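Local atomic coordinates of cytochrome c-552/4 domain-containing protein (Ignicoccus hospitalis KIN4/I, PDB entry 4QO5), a protein that probably transfers electrons through its covalently bound c-type hemes as a membrane-associated octaheme cytochrome c. Residues 228-233 / 283-288; 244-249 / 480-485; 287-292 / 304-309. All coordinates share one frame; numbering follows the deposited sequence.

Contact 1 of 3, residues 228-233 / 283-288; sequences IARSPY and TCATCH. With HEC (heme c), chain H.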
loop_
_atom_site.group_PDB
_atom_site.type_symbol
_atom_site.label_atom_id
_atom_site.label_comp_id
_atom_site.label_asym_id
_atom_site.label_seq_id
_atom_site.Cartn_x
_atom_site.Cartn_y
_atom_site.Cartn_z
ATOM N N ILE A 228 14.098 -10.640 11.277
ATOM C CA ILE A 228 13.707 -10.142 9.966
ATOM C C ILE A 228 13.028 -11.218 9.111
ATOM O O ILE A 228 12.016 -10.954 8.452
ATOM C CB ILE A 228 14.900 -9.502 9.208
ATOM C CG1 ILE A 228 15.328 -8.210 9.913
ATOM C CG2 ILE A 228 14.508 -9.214 7.762
ATOM C CD1 ILE A 228 16.480 -7.454 9.228
ATOM N N ALA A 229 13.556 -12.445 9.151
ATOM C CA ALA A 229 13.005 -13.537 8.356
ATOM C C ALA A 229 11.565 -13.824 8.773
ATOM O O ALA A 229 10.750 -14.249 7.959
ATOM C CB ALA A 229 13.862 -14.799 8.509
ATOM N N ARG A 230 11.256 -13.591 10.040
ATOM C CA ARG A 230 9.904 -13.831 10.531
ATOM C C ARG A 230 8.967 -12.636 10.459
ATOM O O ARG A 230 7.848 -12.701 10.965
ATOM C CB ARG A 230 9.990 -14.282 11.970
ATOM C CG ARG A 230 10.573 -15.653 12.129
ATOM C CD ARG A 230 11.075 -15.870 13.534
ATOM N NE ARG A 230 11.289 -17.275 13.795
ATOM C CZ ARG A 230 11.667 -17.735 14.971
ATOM N NH1 ARG A 230 11.960 -16.858 15.901
ATOM N NH2 ARG A 230 11.844 -19.053 15.183
ATOM N N SER A 231 9.434 -11.547 9.864
ATOM C CA SER A 231 8.600 -10.355 9.709
ATOM C C SER A 231 7.814 -10.496 8.411
ATOM O O SER A 231 8.210 -11.239 7.524
ATOM C CB SER A 231 9.481 -9.087 9.632
ATOM O OG SER A 231 10.194 -9.029 8.402
ATOM N N PRO A 232 6.720 -9.755 8.269
ATOM C CA PRO A 232 6.029 -9.773 6.971
ATOM C C PRO A 232 6.765 -8.954 5.912
ATOM O O PRO A 232 6.623 -9.211 4.717
ATOM C CB PRO A 232 4.691 -9.096 7.296
ATOM C CG PRO A 232 5.045 -8.140 8.428
ATOM C CD PRO A 232 6.041 -8.896 9.261
ATOM N N TYR A 233 7.535 -7.969 6.355
ATOM C CA TYR A 233 8.160 -7.011 5.450
ATOM C C TYR A 233 9.112 -7.706 4.507
ATOM O O TYR A 233 9.175 -7.398 3.324
ATOM C CB TYR A 233 8.938 -5.981 6.245
ATOM C CG TYR A 233 8.052 -5.140 7.122
ATOM C CD1 TYR A 233 7.164 -4.243 6.564
ATOM C CD2 TYR A 233 8.113 -5.246 8.510
ATOM C CE1 TYR A 233 6.351 -3.458 7.364
ATOM C CE2 TYR A 233 7.303 -4.458 9.319
ATOM C CZ TYR A 233 6.433 -3.570 8.736
ATOM O OH TYR A 233 5.617 -2.795 9.533
ATOM N N THR A 283 2.806 -14.523 11.514
ATOM C CA THR A 283 3.354 -13.929 10.305
ATOM C C THR A 283 3.537 -14.995 9.234
ATOM O O THR A 283 3.236 -16.173 9.458
ATOM C CB THR A 283 4.743 -13.315 10.551
ATOM O OG1 THR A 283 5.669 -14.348 10.934
ATOM C CG2 THR A 283 4.681 -12.245 11.630
ATOM N N CYS A 284 4.065 -14.581 8.085
ATOM C CA CYS A 284 4.321 -15.516 6.986
ATOM C C CYS A 284 5.090 -16.733 7.467
ATOM O O CYS A 284 4.697 -17.864 7.196
ATOM C CB CYS A 284 5.146 -14.854 5.897
ATOM S SG CYS A 284 4.880 -13.095 5.718
ATOM N N ALA A 285 6.187 -16.505 8.180
ATOM C CA ALA A 285 7.027 -17.624 8.636
ATOM C C ALA A 285 6.257 -18.576 9.553
ATOM O O ALA A 285 6.432 -19.790 9.476
ATOM C CB ALA A 285 8.264 -17.118 9.339
ATOM N N THR A 286 5.404 -18.025 10.417
ATOM C CA THR A 286 4.633 -18.848 11.361
ATOM C C THR A 286 3.909 -19.972 10.651
ATOM O O THR A 286 3.972 -21.136 11.062
ATOM C CB THR A 286 3.564 -18.016 12.133
ATOM O OG1 THR A 286 4.179 -16.880 12.767
ATOM C CG2 THR A 286 2.884 -18.895 13.177
ATOM N N CYS A 287 3.262 -19.641 9.542
ATOM C CA CYS A 287 2.438 -20.631 8.874
ATOM C C CYS A 287 3.173 -21.397 7.788
ATOM O O CYS A 287 2.749 -22.484 7.409
ATOM C CB CYS A 287 1.199 -19.971 8.304
ATOM S SG CYS A 287 0.182 -19.268 9.638
ATOM N N HIS A 288 4.274 -20.829 7.303
ATOM C CA HIS A 288 4.949 -21.373 6.127
ATOM C C HIS A 288 6.283 -22.052 6.320
ATOM O O HIS A 288 6.668 -22.850 5.471
ATOM C CB HIS A 288 5.109 -20.281 5.071
ATOM C CG HIS A 288 3.830 -19.970 4.387
ATOM N ND1 HIS A 288 3.220 -20.860 3.532
ATOM C CD2 HIS A 288 2.991 -18.912 4.500
ATOM C CE1 HIS A 288 2.078 -20.351 3.113
ATOM N NE2 HIS A 288 1.934 -19.160 3.664
HETATM FE FE HEC H . 0.350 -17.801 3.242
HETATM C CHA HEC H . -0.888 -19.734 0.671
HETATM C CHB HEC H . 2.874 -16.661 1.235
HETATM C CHC HEC H . 1.036 -15.401 5.519
HETATM C CHD HEC H . -1.462 -19.499 5.493
HETATM N NA HEC H . 0.891 -18.149 1.343
HETATM C C1A HEC H . 0.199 -18.912 0.412
HETATM C C2A HEC H . 0.801 -18.702 -0.881
HETATM C C3A HEC H . 1.822 -17.837 -0.740
HETATM C C4A HEC H . 1.917 -17.481 0.664
HETATM C CMA HEC H . 2.779 -17.304 -1.834
HETATM C CAA HEC H . 0.290 -19.358 -2.183
HETATM C CBA HEC H . 1.263 -20.467 -2.604
HETATM C CGA HEC H . 0.562 -21.200 -3.719
HETATM O O1A HEC H . 0.630 -20.734 -4.885
HETATM O O2A HEC H . -0.105 -22.227 -3.423
HETATM N NB HEC H . 1.740 -16.380 3.366
HETATM C C1B HEC H . 2.607 -15.981 2.372
HETATM C C2B HEC H . 3.075 -14.674 2.671
HETATM C C3B HEC H . 2.494 -14.347 3.834
HETATM C C4B HEC H . 1.685 -15.413 4.306
HETATM C CMB HEC H . 4.066 -13.927 1.728
HETATM C CAB HEC H . 2.464 -13.116 4.719
HETATM C CBB HEC H . 2.518 -11.804 3.929
HETATM N NC HEC H . 0.006 -17.545 5.131
HETATM C C1C HEC H . 0.253 -16.443 5.927
HETATM C C2C HEC H . -0.207 -16.708 7.275
HETATM C C3C HEC H . -1.126 -17.679 7.105
HETATM C C4C HEC H . -0.871 -18.318 5.856
HETATM C CMC HEC H . -0.314 -15.523 8.257
HETATM C CAC HEC H . -2.101 -18.409 8.056
HETATM C CBC HEC H . -2.672 -17.619 9.243
HETATM N ND HEC H . -0.961 -19.378 3.101
HETATM C C1D HEC H . -1.638 -19.892 4.195
HETATM C C2D HEC H . -2.524 -20.929 3.761
HETATM C C3D HEC H . -2.368 -20.984 2.255
HETATM C C4D HEC H . -1.361 -19.993 1.927
HETATM C CMD HEC H . -3.473 -21.762 4.650
HETATM C CAD HEC H . -3.045 -21.945 1.272
HETATM C CBD HEC H . -2.131 -23.189 1.304
HETATM C CGD HEC H . -2.224 -23.923 -0.006
HETATM O O1D HEC H . -2.560 -23.274 -1.023
HETATM O O2D HEC H . -1.967 -25.158 -0.046
HETATM O O HOH W 1 8.002 -14.073 7.822
#
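Thr283 reaches Arg230 with its hydroxyl: OG1 donates to Arg230 O at 2.7 Å, the donor tilted 31° out of the carbonyl plane. The rotation behind this bond sets Thr283 OG1 between its own backbone N and carbonyl carbon (chi1 63°), and it brings the methyl CG2 to 3.3 Å from the same Arg230 O. One carbonyl therefore meets both branches of the threonine, and this is the tight part of the contact. Beside it, Pro232 CA lies 3.7 Å from Cys284 SG, and that sulfur belongs to the CXXCH heme-binding motif of c-type cytochromes, here Cys284 to His288. Both cysteines are linked to the heme, at CAB and CAC, through bonds modelled long, while His288 NE2 ligates the iron at 2.1 Å with Met486 as the other axial ligand. Thr283 is the N-cap of this short helix, and its N donates to Thr286 OG1 at 3.0 Å, one half of a capping box. The Ala285 side is looser. Ala285 CB stands 3.9 Å from Arg230 CG, and a water spans the backbones, donating to Ala229 O and Ser231 O and accepting from Ala285 N at 3.1 Å. Although wetter, this side is also buried. Past it the extended Arg230 chain leads to a second heme c, whose propionate accepts from NE, while Trp273 makes a cation-pi contact with the guanidinium.

Contact 2 of 3, residues 244-249 / 480-485; sequences VPAFNV and IRYGTA. With HEC (heme c), chain H.
Ala246 and Tyr482 approach to 6.5 Å between CA atoms, and Val249 and Gly483 to 5.7 Å, as the first turn of helix 246-252 meets the C-terminal end of helix 464-485. Tyr482 makes the largest single contribution, its ring set along the 244-246 backbone. Its CE2 is 3.5 Å from Val244 C, and CD2 is equally near Pro245 CD, the proline coming in obliquely. Ala246 N lies in the ring plane, at the edge, with its own hydrogen bond spent on Val244 O at 2.7 Å. Val244 runs alongside the phenol, and its CG1 reaches the OH at 3.6 Å. The two segments together line a heme c on the face away from His288, the face served by Met486, the axial methionine that directly follows this helix end. Ala246 CB is 3.3 Å from the heme methyl CMB, and one face of the Tyr482 ring rests over C2A near its rim. The hydroxyl of Tyr482 goes further, hydrogen-bonding to a propionate of another heme c, distinct from the one that Arg230 reaches. One turn further along helix 246-252, Val249 holds CG1 anti to its backbone N (chi1 163°), which turns CG2 to Gly483 CA at 3.8 Å. On the far side of helix 464-485, Thr484 OG1 donates to Ile480 O at 2.7 Å and is also hydrogen-bonded to Thr165 of the third subunit.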
loop_
_atom_site.group_PDB
_atom_site.type_symbol
_atom_site.label_atom_id
_atom_site.label_comp_id
_atom_site.label_asym_id
_atom_site.label_seq_id
_atom_site.Cartn_x
_atom_site.Cartn_y
_atom_site.Cartn_z
ATOM N N VAL A 244 0.871 -11.674 -6.829
ATOM C CA VAL A 244 1.144 -12.591 -5.728
ATOM C C VAL A 244 0.952 -11.878 -4.387
ATOM O O VAL A 244 1.855 -11.856 -3.560
ATOM C CB VAL A 244 2.592 -13.176 -5.853
ATOM C CG1 VAL A 244 2.680 -14.180 -7.007
ATOM C CG2 VAL A 244 3.624 -12.056 -6.080
ATOM N N PRO A 245 -0.262 -11.340 -4.143
ATOM C CA PRO A 245 -0.470 -10.322 -3.104
ATOM C C PRO A 245 -0.517 -10.865 -1.682
ATOM O O PRO A 245 -1.382 -10.438 -0.912
ATOM C CB PRO A 245 -1.853 -9.771 -3.448
ATOM C CG PRO A 245 -2.603 -10.995 -3.962
ATOM C CD PRO A 245 -1.525 -11.704 -4.813
ATOM N N ALA A 246 0.355 -11.804 -1.333
ATOM C CA ALA A 246 0.307 -12.353 0.015
ATOM C C ALA A 246 0.587 -11.288 1.097
ATOM O O ALA A 246 -0.108 -11.244 2.121
ATOM C CB ALA A 246 1.205 -13.582 0.144
ATOM N N PHE A 247 1.531 -10.382 0.846
ATOM C CA PHE A 247 1.804 -9.328 1.815
ATOM C C PHE A 247 0.595 -8.427 2.032
ATOM O O PHE A 247 0.285 -8.048 3.160
ATOM C CB PHE A 247 3.015 -8.472 1.410
ATOM C CG PHE A 247 3.311 -7.370 2.374
ATOM C CD1 PHE A 247 3.970 -7.640 3.560
ATOM C CD2 PHE A 247 2.922 -6.063 2.103
ATOM C CE1 PHE A 247 4.252 -6.640 4.461
ATOM C CE2 PHE A 247 3.194 -5.049 3.004
ATOM C CZ PHE A 247 3.867 -5.338 4.188
ATOM N N ASN A 248 -0.084 -8.086 0.943
ATOM C CA ASN A 248 -1.172 -7.114 1.000
ATOM C C ASN A 248 -2.377 -7.717 1.682
ATOM O O ASN A 248 -3.043 -7.072 2.483
ATOM C CB ASN A 248 -1.563 -6.711 -0.405
ATOM C CG ASN A 248 -0.378 -6.214 -1.222
ATOM O OD1 ASN A 248 0.343 -7.003 -1.836
ATOM N ND2 ASN A 248 -0.179 -4.902 -1.234
ATOM N N VAL A 249 -2.632 -8.978 1.358
ATOM C CA VAL A 249 -3.708 -9.738 1.992
ATOM C C VAL A 249 -3.455 -9.843 3.491
ATOM O O VAL A 249 -4.343 -9.585 4.307
ATOM C CB VAL A 249 -3.795 -11.148 1.389
ATOM C CG1 VAL A 249 -4.605 -12.067 2.300
ATOM C CG2 VAL A 249 -4.438 -11.090 -0.007
ATOM N N ILE A 480 -8.089 -13.653 -5.456
ATOM C CA ILE A 480 -9.263 -14.203 -4.772
ATOM C C ILE A 480 -8.890 -15.415 -3.927
ATOM O O ILE A 480 -9.317 -15.552 -2.775
ATOM C CB ILE A 480 -10.365 -14.583 -5.784
ATOM C CG1 ILE A 480 -10.957 -13.315 -6.399
ATOM C CG2 ILE A 480 -11.487 -15.401 -5.099
ATOM C CD1 ILE A 480 -11.730 -13.565 -7.685
ATOM N N ARG A 481 -8.074 -16.295 -4.505
ATOM C CA ARG A 481 -7.624 -17.484 -3.805
ATOM C C ARG A 481 -6.704 -17.113 -2.640
ATOM O O ARG A 481 -6.863 -17.630 -1.543
ATOM C CB ARG A 481 -6.925 -18.437 -4.778
ATOM C CG ARG A 481 -7.887 -19.027 -5.812
ATOM C CD ARG A 481 -7.190 -20.071 -6.687
ATOM N NE ARG A 481 -6.272 -19.485 -7.662
ATOM C CZ ARG A 481 -6.512 -19.429 -8.971
ATOM N NH1 ARG A 481 -7.649 -19.894 -9.460
ATOM N NH2 ARG A 481 -5.619 -18.896 -9.792
ATOM N N TYR A 482 -5.771 -16.189 -2.873
ATOM C CA TYR A 482 -4.880 -15.737 -1.805
ATOM C C TYR A 482 -5.661 -15.127 -0.637
ATOM O O TYR A 482 -5.350 -15.377 0.542
ATOM C CB TYR A 482 -3.933 -14.649 -2.334
ATOM C CG TYR A 482 -2.632 -15.137 -2.937
ATOM C CD1 TYR A 482 -2.591 -16.211 -3.818
ATOM C CD2 TYR A 482 -1.444 -14.491 -2.641
ATOM C CE1 TYR A 482 -1.374 -16.627 -4.385
ATOM C CE2 TYR A 482 -0.236 -14.897 -3.200
ATOM C CZ TYR A 482 -0.205 -15.961 -4.059
ATOM O OH TYR A 482 1.013 -16.343 -4.601
ATOM N N GLY A 483 -6.620 -14.268 -0.973
ATOM C CA GLY A 483 -7.401 -13.534 0.015
ATOM C C GLY A 483 -8.257 -14.475 0.842
ATOM O O GLY A 483 -8.452 -14.272 2.039
ATOM N N THR A 484 -8.742 -15.532 0.202
ATOM C CA THR A 484 -9.564 -16.535 0.907
ATOM C C THR A 484 -8.662 -17.357 1.820
ATOM O O THR A 484 -8.963 -17.544 2.986
ATOM C CB THR A 484 -10.294 -17.433 -0.086
ATOM O OG1 THR A 484 -11.066 -16.612 -0.971
ATOM C CG2 THR A 484 -11.223 -18.429 0.641
ATOM N N ALA A 485 -7.515 -17.794 1.297
ATOM C CA ALA A 485 -6.583 -18.595 2.081
ATOM C C ALA A 485 -6.059 -17.864 3.311
ATOM O O ALA A 485 -5.854 -18.482 4.358
ATOM C CB ALA A 485 -5.402 -19.049 1.211
HETATM FE FE HEC H . 0.350 -17.801 3.242
HETATM C CHA HEC H . -0.888 -19.734 0.671
HETATM C CHB HEC H . 2.874 -16.661 1.235
HETATM C CHC HEC H . 1.036 -15.401 5.519
HETATM C CHD HEC H . -1.462 -19.499 5.493
HETATM N NA HEC H . 0.891 -18.149 1.343
HETATM C C1A HEC H . 0.199 -18.912 0.412
HETATM C C2A HEC H . 0.801 -18.702 -0.881
HETATM C C3A HEC H . 1.822 -17.837 -0.740
HETATM C C4A HEC H . 1.917 -17.481 0.664
HETATM C CMA HEC H . 2.779 -17.304 -1.834
HETATM C CAA HEC H . 0.290 -19.358 -2.183
HETATM C CBA HEC H . 1.263 -20.467 -2.604
HETATM C CGA HEC H . 0.562 -21.200 -3.719
HETATM O O1A HEC H . 0.630 -20.734 -4.885
HETATM O O2A HEC H . -0.105 -22.227 -3.423
HETATM N NB HEC H . 1.740 -16.380 3.366
HETATM C C1B HEC H . 2.607 -15.981 2.372
HETATM C C2B HEC H . 3.075 -14.674 2.671
HETATM C C3B HEC H . 2.494 -14.347 3.834
HETATM C C4B HEC H . 1.685 -15.413 4.306
HETATM C CMB HEC H . 4.066 -13.927 1.728
HETATM C CAB HEC H . 2.464 -13.116 4.719
HETATM C CBB HEC H . 2.518 -11.804 3.929
HETATM N NC HEC H . 0.006 -17.545 5.131
HETATM C C1C HEC H . 0.253 -16.443 5.927
HETATM C C2C HEC H . -0.207 -16.708 7.275
HETATM C C3C HEC H . -1.126 -17.679 7.105
HETATM C C4C HEC H . -0.871 -18.318 5.856
HETATM C CMC HEC H . -0.314 -15.523 8.257
HETATM C CAC HEC H . -2.101 -18.409 8.056
HETATM C CBC HEC H . -2.672 -17.619 9.243
HETATM N ND HEC H . -0.961 -19.378 3.101
HETATM C C1D HEC H . -1.638 -19.892 4.195
HETATM C C2D HEC H . -2.524 -20.929 3.761
HETATM C C3D HEC H . -2.368 -20.984 2.255
HETATM C C4D HEC H . -1.361 -19.993 1.927
HETATM C CMD HEC H . -3.473 -21.762 4.650
HETATM C CAD HEC H . -3.045 -21.945 1.272
HETATM C CBD HEC H . -2.131 -23.189 1.304
HETATM C CGD HEC H . -2.224 -23.923 -0.006
HETATM O O1D HEC H . -2.560 -23.274 -1.023
HETATM O O2D HEC H . -1.967 -25.158 -0.046
#

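Contact 3 of 3, residues 287-292 / 304-309; sequences CHMSLL and RTHNVD. With HEC (heme c), chain F.
Arg304 turns CG anti to its backbone N (chi1 -168°) and folds back at chi3 (-66°), which lays its guanidinium against Leu291; Met289, likewise bent at chi3 (78°), curls its terminal CE over a face of the His306 ring. The backbones are pinned where Thr305 N donates to Met289 O at 2.9 Å, and the same oxygen takes a CA-H...O contact from Arg304 CA at 3.2 Å. Further along, the Met289 side chain passes obliquely across that of Val308, CG to CG1 at 3.6 Å. The guanidinium is sandwiched: heme CBA lies over the centre of one face and Leu291 CB over the rim of the other. From this position Arg304 NE donates to propionate oxygen O1D of the heme at 2.8 Å, and Leu291 N donates to that oxygen at 3.0 Å. The sister oxygen O2D accepts from Ser290 OG at 2.8 Å. Two heme sites are joined here, for His306 ligates the iron of this heme, with His219 as its other axial ligand, whereas Cys287 and His288 end the CXXCH motif of the next. His288 ND1 donates to a water lying in its ring plane, and that water donates to His288 O and to Val308 O at 2.8 Å; this water and the iron at NE2 together help to fix the imidazole rotation. With an alanine here, the loss of the Arg304 guanidinium would probably leave the propionate O1D with Leu291 N as its one donor from these segments and uncover the flank of Leu291. Since Arg230 also bonds to this propionate, two arginines, a hydroxyl and a backbone N-H converge on one carboxylate, which is likely to keep it ionised and might influence the reduction potential of its heme.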
loop_
_atom_site.group_PDB
_atom_site.type_symbol
_atom_site.label_atom_id
_atom_site.label_comp_id
_atom_site.label_asym_id
_atom_site.label_seq_id
_atom_site.Cartn_x
_atom_site.Cartn_y
_atom_site.Cartn_z
ATOM N N CYS A 287 3.262 -19.641 9.542
ATOM C CA CYS A 287 2.438 -20.631 8.874
ATOM C C CYS A 287 3.173 -21.397 7.788
ATOM O O CYS A 287 2.749 -22.484 7.409
ATOM C CB CYS A 287 1.199 -19.971 8.304
ATOM S SG CYS A 287 0.182 -19.268 9.638
ATOM N N HIS A 288 4.274 -20.829 7.303
ATOM C CA HIS A 288 4.949 -21.373 6.127
ATOM C C HIS A 288 6.283 -22.052 6.320
ATOM O O HIS A 288 6.668 -22.850 5.471
ATOM C CB HIS A 288 5.109 -20.281 5.071
ATOM C CG HIS A 288 3.830 -19.970 4.387
ATOM N ND1 HIS A 288 3.220 -20.860 3.532
ATOM C CD2 HIS A 288 2.991 -18.912 4.500
ATOM C CE1 HIS A 288 2.078 -20.351 3.113
ATOM N NE2 HIS A 288 1.934 -19.160 3.664
ATOM N N MET A 289 6.982 -21.764 7.419
ATOM C CA MET A 289 8.379 -22.184 7.530
ATOM C C MET A 289 8.849 -22.545 8.929
ATOM O O MET A 289 9.703 -23.414 9.094
ATOM C CB MET A 289 9.319 -21.079 6.989
ATOM C CG MET A 289 9.132 -20.794 5.503
ATOM S SD MET A 289 10.390 -19.717 4.799
ATOM C CE MET A 289 11.772 -20.866 4.610
ATOM N N SER A 290 8.307 -21.878 9.935
ATOM C CA SER A 290 8.924 -21.891 11.271
ATOM C C SER A 290 8.837 -23.221 12.022
ATOM O O SER A 290 7.877 -23.959 11.873
ATOM C CB SER A 290 8.268 -20.823 12.142
ATOM O OG SER A 290 8.571 -19.528 11.652
ATOM N N LEU A 291 9.830 -23.480 12.867
ATOM C CA LEU A 291 9.694 -24.477 13.923
ATOM C C LEU A 291 8.751 -23.901 14.979
ATOM O O LEU A 291 8.991 -22.815 15.506
ATOM C CB LEU A 291 11.049 -24.756 14.559
ATOM C CG LEU A 291 11.078 -25.534 15.876
ATOM C CD1 LEU A 291 10.454 -26.942 15.726
ATOM C CD2 LEU A 291 12.522 -25.639 16.378
ATOM N N LEU A 292 7.668 -24.611 15.262
ATOM C CA LEU A 292 6.696 -24.173 16.267
ATOM C C LEU A 292 6.583 -25.233 17.355
ATOM O O LEU A 292 6.412 -26.418 17.059
ATOM C CB LEU A 292 5.327 -23.945 15.630
ATOM C CG LEU A 292 5.204 -22.853 14.556
ATOM C CD1 LEU A 292 3.737 -22.747 14.126
ATOM C CD2 LEU A 292 5.766 -21.458 14.978
ATOM N N ARG A 304 10.439 -27.061 11.363
ATOM C CA ARG A 304 10.946 -26.038 10.455
ATOM C C ARG A 304 11.158 -26.618 9.062
ATOM O O ARG A 304 11.587 -27.787 8.909
ATOM C CB ARG A 304 12.260 -25.471 10.967
ATOM C CG ARG A 304 12.713 -24.205 10.226
ATOM C CD ARG A 304 14.086 -23.792 10.680
ATOM N NE ARG A 304 14.105 -23.380 12.080
ATOM C CZ ARG A 304 14.756 -24.017 13.047
ATOM N NH1 ARG A 304 15.415 -25.147 12.790
ATOM N NH2 ARG A 304 14.725 -23.527 14.282
ATOM N N THR A 305 10.843 -25.828 8.042
ATOM C CA THR A 305 11.201 -26.225 6.680
ATOM C C THR A 305 11.756 -25.075 5.841
ATOM O O THR A 305 11.222 -23.965 5.872
ATOM C CB THR A 305 10.010 -26.858 5.930
ATOM O OG1 THR A 305 10.451 -27.334 4.653
ATOM C CG2 THR A 305 8.880 -25.856 5.729
ATOM N N HIS A 306 12.823 -25.359 5.090
ATOM C CA HIS A 306 13.323 -24.417 4.085
ATOM C C HIS A 306 12.887 -24.836 2.698
ATOM O O HIS A 306 13.375 -24.338 1.695
ATOM C CB HIS A 306 14.837 -24.259 4.152
ATOM C CG HIS A 306 15.270 -23.214 5.124
ATOM N ND1 HIS A 306 15.333 -23.445 6.483
ATOM C CD2 HIS A 306 15.614 -21.918 4.943
ATOM C CE1 HIS A 306 15.726 -22.346 7.095
ATOM N NE2 HIS A 306 15.909 -21.413 6.184
ATOM N N ASN A 307 11.973 -25.791 2.654
ATOM C CA ASN A 307 11.310 -26.118 1.399
ATOM C C ASN A 307 9.855 -25.794 1.614
ATOM O O ASN A 307 9.106 -26.633 2.127
ATOM C CB ASN A 307 11.457 -27.601 1.095
ATOM C CG ASN A 307 10.826 -27.985 -0.239
ATOM O OD1 ASN A 307 10.106 -27.193 -0.851
ATOM N ND2 ASN A 307 11.080 -29.196 -0.679
ATOM N N VAL A 308 9.452 -24.585 1.229
ATOM C CA VAL A 308 8.094 -24.135 1.541
ATOM C C VAL A 308 7.004 -24.974 0.874
ATOM O O VAL A 308 5.881 -25.025 1.375
ATOM C CB VAL A 308 7.881 -22.649 1.219
ATOM C CG1 VAL A 308 8.865 -21.808 2.012
ATOM C CG2 VAL A 308 8.055 -22.405 -0.256
ATOM N N ASP A 309 7.332 -25.622 -0.244
ATOM C CA ASP A 309 6.381 -26.478 -0.959
ATOM C C ASP A 309 5.749 -27.536 -0.050
ATOM O O ASP A 309 4.586 -27.918 -0.234
ATOM C CB ASP A 309 7.071 -27.236 -2.111
ATOM C CG ASP A 309 7.879 -26.329 -3.029
ATOM O OD1 ASP A 309 8.712 -26.870 -3.790
ATOM O OD2 ASP A 309 7.691 -25.093 -2.986
HETATM FE FE HEC F . 16.668 -19.399 6.227
HETATM C CHA HEC F . 16.026 -19.403 9.629
HETATM C CHB HEC F . 19.791 -20.630 6.754
HETATM C CHC HEC F . 17.255 -19.443 2.807
HETATM C CHD HEC F . 13.543 -18.197 5.642
HETATM N NA HEC F . 17.659 -19.859 7.864
HETATM C C1A HEC F . 17.240 -19.873 9.176
HETATM C C2A HEC F . 18.284 -20.405 10.006
HETATM C C3A HEC F . 19.293 -20.750 9.209
HETATM C C4A HEC F . 18.941 -20.435 7.837
HETATM C CMA HEC F . 20.623 -21.371 9.657
HETATM C CAA HEC F . 18.231 -20.564 11.539
HETATM C CBA HEC F . 17.275 -21.707 11.910
HETATM C CGA HEC F . 17.887 -23.018 11.480
HETATM O O1A HEC F . 18.854 -23.475 12.141
HETATM O O2A HEC F . 17.409 -23.602 10.480
HETATM N NB HEC F . 18.219 -19.881 5.071
HETATM C C1B HEC F . 19.399 -20.479 5.445
HETATM C C2B HEC F . 20.114 -20.863 4.241
HETATM C C3B HEC F . 19.303 -20.559 3.204
HETATM C C4B HEC F . 18.163 -19.909 3.699
HETATM C CMB HEC F . 21.442 -21.661 4.260
HETATM C CAB HEC F . 19.214 -20.740 1.673
HETATM C CBB HEC F . 19.668 -22.185 1.259
HETATM N NC HEC F . 15.693 -18.983 4.569
HETATM C C1C HEC F . 16.044 -18.963 3.244
HETATM C C2C HEC F . 15.118 -18.165 2.477
HETATM C C3C HEC F . 14.041 -18.128 3.278
HETATM C C4C HEC F . 14.422 -18.420 4.609
HETATM C CMC HEC F . 15.094 -18.268 0.931
HETATM C CAC HEC F . 12.596 -17.654 3.130
HETATM C CBC HEC F . 11.884 -18.097 1.818
HETATM N ND HEC F . 15.055 -18.864 7.426
HETATM C C1D HEC F . 13.835 -18.421 6.955
HETATM C C2D HEC F . 12.929 -18.253 8.048
HETATM C C3D HEC F . 13.721 -18.604 9.295
HETATM C C4D HEC F . 15.020 -19.006 8.803
HETATM C CMD HEC F . 11.466 -17.763 7.978
HETATM C CAD HEC F . 13.229 -18.650 10.750
HETATM C CBD HEC F . 12.787 -20.115 10.902
HETATM C CGD HEC F . 11.956 -20.377 12.125
HETATM O O1D HEC F . 12.042 -21.513 12.669
HETATM O O2D HEC F . 11.196 -19.477 12.559
HETATM O O HOH W 2 5.019 -23.012 3.166
#

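Along the chain, 228-233, which joins helices 226-229 and 232-235, comes first, and 244-249 follows at the start of helix 246-252. Contact 1 then closes a loop of about fifty residues when 283-288 returns to 228-233. Contact 3 begins on the end of that same helix, 284-288, sharing Cys287 and His288 with contact 1, and closes a short loop that returns through strand 300-302. Contact 2 closes last, from helix 464-485, so it crosses contact 1 and encloses contact 3. Contacts 1 and 2 touch directly, Pro232 O lying 3.3 Å from Phe247 CD1, and both border one heme c. Contacts 2 and 3 stay about 7 Å apart at their nearest atoms.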